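Long-range contact in putative ferredoxin (Rhodopseudomonas palustris, PDB 4OV1), which binds a [3Fe-4S] cluster and probably carries electrons as a ferredoxin: residues L5-D10 with I64-D69. Numbering follows the deposited sequence.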
ATOM      1  N   LEU A   5      -2.484  -9.721  -8.322  1.00 27.55           N
ATOM      2  CA  LEU A   5      -1.652  -8.941  -7.462  1.00 26.83           C
ATOM      3  C   LEU A   5      -2.193  -8.791  -6.071  1.00 26.19           C
ATOM      4  O   LEU A   5      -3.346  -8.659  -5.852  1.00 26.26           O
ATOM      5  CB  LEU A   5      -1.376  -7.558  -8.053  1.00 27.25           C
ATOM      6  CG  LEU A   5      -0.821  -7.347  -9.451  1.00 27.56           C
ATOM      7  CD1 LEU A   5      -0.803  -5.925  -9.768  1.00 27.29           C
ATOM      8  CD2 LEU A   5       0.536  -7.890  -9.592  1.00 25.75           C
ATOM      9  N   THR A   6      -1.292  -8.807  -5.123  1.00 25.36           N
ATOM     10  CA  THR A   6      -1.601  -8.447  -3.737  1.00 24.74           C
ATOM     11  C   THR A   6      -0.583  -7.439  -3.188  1.00 23.88           C
ATOM     12  O   THR A   6       0.527  -7.325  -3.711  1.00 24.15           O
ATOM     13  CB  THR A   6      -1.705  -9.688  -2.807  1.00 25.26           C
ATOM     14  OG1 THR A   6      -0.413 -10.283  -2.619  1.00 24.37           O
ATOM     15  CG2 THR A   6      -2.682 -10.719  -3.379  1.00 24.99           C
ATOM     16  N   ILE A   7      -0.966  -6.715  -2.136  1.00 34.41           N
ATOM     17  CA  ILE A   7      -0.134  -5.642  -1.581  1.00 33.06           C
ATOM     18  C   ILE A   7       0.247  -5.898  -0.132  1.00 33.09           C
ATOM     19  O   ILE A   7      -0.585  -6.303   0.656  1.00 34.08           O
ATOM     20  CB  ILE A   7      -0.837  -4.265  -1.711  1.00 33.03           C
ATOM     21  CG1 ILE A   7      -0.685  -3.739  -3.137  1.00 33.77           C
ATOM     22  CG2 ILE A   7      -0.199  -3.247  -0.819  1.00 32.67           C
ATOM     23  CD1 ILE A   7      -1.156  -2.320  -3.328  1.00 32.80           C
ATOM     24  N   HIS A   8       1.511  -5.675   0.213  1.00 20.57           N
ATOM     25  CA  HIS A   8       1.961  -5.772   1.598  1.00 20.77           C
ATOM     26  C   HIS A   8       2.735  -4.544   2.097  1.00 22.37           C
ATOM     27  O   HIS A   8       3.644  -4.072   1.422  1.00 24.57           O
ATOM     28  CB  HIS A   8       2.862  -6.981   1.763  1.00 21.58           C
ATOM     29  CG  HIS A   8       3.490  -7.081   3.120  1.00 23.31           C
ATOM     30  ND1 HIS A   8       2.750  -7.115   4.282  1.00 22.79           N
ATOM     31  CD2 HIS A   8       4.790  -7.146   3.497  1.00 24.99           C
ATOM     32  CE1 HIS A   8       3.568  -7.196   5.317  1.00 24.49           C
ATOM     33  NE2 HIS A   8       4.811  -7.218   4.867  1.00 25.69           N
ATOM     34  N   VAL A   9       2.415  -4.047   3.288  1.00 18.56           N
ATOM     35  CA  VAL A   9       3.247  -3.008   3.904  1.00 20.07           C
ATOM     36  C   VAL A   9       4.188  -3.552   4.986  1.00 22.35           C
ATOM     37  O   VAL A   9       3.738  -4.132   5.961  1.00 21.91           O
ATOM     38  CB  VAL A   9       2.405  -1.892   4.546  1.00 18.78           C
ATOM     39  CG1 VAL A   9       3.316  -0.857   5.152  1.00 20.20           C
ATOM     40  CG2 VAL A   9       1.484  -1.259   3.528  1.00 17.00           C
ATOM     41  N   ASP A  10       5.492  -3.346   4.819  1.00 26.20           N
ATOM     42  CA  ASP A  10       6.465  -3.731   5.838  1.00 27.85           C
ATOM     43  C   ASP A  10       6.470  -2.689   6.954  1.00 29.11           C
ATOM     44  O   ASP A  10       6.917  -1.545   6.777  1.00 30.19           O
ATOM     45  CB  ASP A  10       7.856  -3.867   5.218  1.00 30.39           C
ATOM     46  CG  ASP A  10       8.884  -4.491   6.163  1.00 33.04           C
ATOM     47  OD1 ASP A  10       9.856  -5.097   5.651  1.00 33.30           O
ATOM     48  OD2 ASP A  10       8.749  -4.376   7.398  1.00 34.71           O
ATOM     49  N   ILE A  64       6.465  -0.793   0.702  1.00 28.51           N
ATOM     50  CA  ILE A  64       5.365  -1.523   0.069  1.00 28.05           C
ATOM     51  C   ILE A  64       5.839  -2.602  -0.906  1.00 29.52           C
ATOM     52  O   ILE A  64       6.711  -2.373  -1.740  1.00 31.39           O
ATOM     53  CB  ILE A  64       4.363  -0.578  -0.640  1.00 27.57           C
ATOM     54  CG1 ILE A  64       3.719   0.378   0.366  1.00 25.28           C
ATOM     55  CG2 ILE A  64       3.277  -1.380  -1.376  1.00 26.56           C
ATOM     56  CD1 ILE A  64       2.959   1.529  -0.279  1.00 23.61           C
ATOM     57  N   ASP A  65       5.241  -3.783  -0.781  1.00 39.85           N
ATOM     58  CA  ASP A  65       5.577  -4.933  -1.599  1.00 41.17           C
ATOM     59  C   ASP A  65       4.401  -5.287  -2.479  1.00 41.04           C
ATOM     60  O   ASP A  65       3.259  -5.317  -2.011  1.00 40.14           O
ATOM     61  CB  ASP A  65       5.863  -6.128  -0.700  1.00 42.07           C
ATOM     62  CG  ASP A  65       7.284  -6.160  -0.209  1.00 43.74           C
ATOM     63  OD1 ASP A  65       8.180  -5.667  -0.950  1.00 44.21           O
ATOM     64  OD2 ASP A  65       7.490  -6.696   0.907  1.00 42.90           O
ATOM     65  N   ILE A  66       4.669  -5.567  -3.748  1.00 31.89           N
ATOM     66  CA  ILE A  66       3.617  -6.070  -4.617  1.00 32.93           C
ATOM     67  C   ILE A  66       4.010  -7.420  -5.214  1.00 35.44           C
ATOM     68  O   ILE A  66       5.017  -7.525  -5.913  1.00 38.07           O
ATOM     69  CB  ILE A  66       3.250  -5.072  -5.720  1.00 33.41           C
ATOM     70  CG1 ILE A  66       2.762  -3.763  -5.098  1.00 30.71           C
ATOM     71  CG2 ILE A  66       2.183  -5.662  -6.617  1.00 34.31           C
ATOM     72  CD1 ILE A  66       2.005  -2.860  -6.059  1.00 29.47           C
ATOM     73  N   THR A  67       3.220  -8.449  -4.911  1.00 31.79           N
ATOM     74  CA  THR A  67       3.467  -9.787  -5.434  1.00 35.47           C
ATOM     75  C   THR A  67       2.674 -10.039  -6.709  1.00 37.49           C
ATOM     76  O   THR A  67       1.535  -9.595  -6.845  1.00 36.37           O
ATOM     77  CB  THR A  67       3.052 -10.881  -4.446  1.00 33.84           C
ATOM     78  OG1 THR A  67       1.659 -10.733  -4.146  1.00 33.05           O
ATOM     79  CG2 THR A  67       3.890 -10.825  -3.172  1.00 30.87           C
ATOM     80  N   GLU A  68       3.271 -10.785  -7.627  1.00 51.69           N
ATOM     81  CA  GLU A  68       2.638 -11.010  -8.913  1.00 55.11           C
ATOM     82  C   GLU A  68       2.502 -12.491  -9.264  1.00 58.45           C
ATOM     83  O   GLU A  68       3.496 -13.213  -9.389  1.00 61.22           O
ATOM     84  CB  GLU A  68       3.398 -10.269 -10.008  1.00 58.82           C
ATOM     85  CG  GLU A  68       2.656 -10.215 -11.326  1.00 59.91           C
ATOM     86  CD  GLU A  68       3.511  -9.667 -12.449  1.00 59.15           C
ATOM     87  OE1 GLU A  68       3.681  -8.422 -12.516  1.00 52.74           O
ATOM     88  OE2 GLU A  68       4.016 -10.494 -13.256  1.00 62.27           O
ATOM     89  N   ASP A  69       1.255 -12.928  -9.421  1.00 66.69           N
ATOM     90  CA  ASP A  69       0.952 -14.287  -9.851  1.00 67.78           C
ATOM     91  C   ASP A  69      -0.131 -14.290 -10.930  1.00 70.40           C
ATOM     92  O   ASP A  69      -1.237 -14.798 -10.707  1.00 69.29           O
ATOM     93  CB  ASP A  69       0.496 -15.128  -8.665  1.00 63.92           C
ATOM     94  CG  ASP A  69       1.514 -15.154  -7.542  1.00 63.19           C
ATOM     95  OD1 ASP A  69       2.487 -15.936  -7.653  1.00 67.35           O
ATOM     96  OD2 ASP A  69       1.335 -14.406  -6.550  1.00 59.91           O
TER
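His8 and Asp65 exchange two backbone hydrogen bonds, and Thr6 and Thr67 repeat the pattern further along, joining strands 5-9 and 64-68 as an antiparallel pair formed by the first and last strands of a small ferredoxin fold. The His8 pair is tight: Asp65 N lies 2.7 Å from His8 O and His8 N 2.9 Å from Asp65 O. At Thr6 the strands stand further apart; Thr67 N reaches Thr6 O at 3.2 Å, while the return bond is weak. A side-chain bond adds to this pair: both threonines turn the hydroxyl between backbone N and carbonyl carbon (chi1 70° in Thr6, 58° in Thr67), which brings Thr6 OG1 to 2.6 Å from Thr67 OG1. Beta-branched, with a small polar arm, threonine suits this more accessible face, as do His8 and Asp65.

The other face is largely apolar, with Glu68 at its end. Ile7 lies alongside Ile66, CG1 to CG1 at 4.0 Å, and crosses Ile64 through the CG2 methyls; branched at CB, these residues fill the sheet surface close to the backbone. Leu5, branched one carbon later, lays CD2 on the aliphatic part of Glu68, 3.6 Å from its CG, while the extended glutamate chain carries the carboxylate onward.

Further out, helix 49-58 covers this face through Ala52 and Trp53, and Phe28 meets Ile7, Val9 and Ile64. Val9 also touches the [3Fe-4S] cluster, while Ile64 lies close to its ligand-site residue Cys20, so this end of the sheet sets Val9 against the cluster and Ile64 beside Cys20. On the face of His8 and Asp65, Glu38 OE2 is hydrogen-bonded to His8 ND1, and Asp65 OD2 lies in the ring plane at the imidazole edge, 3.8 Å from His8 CD2.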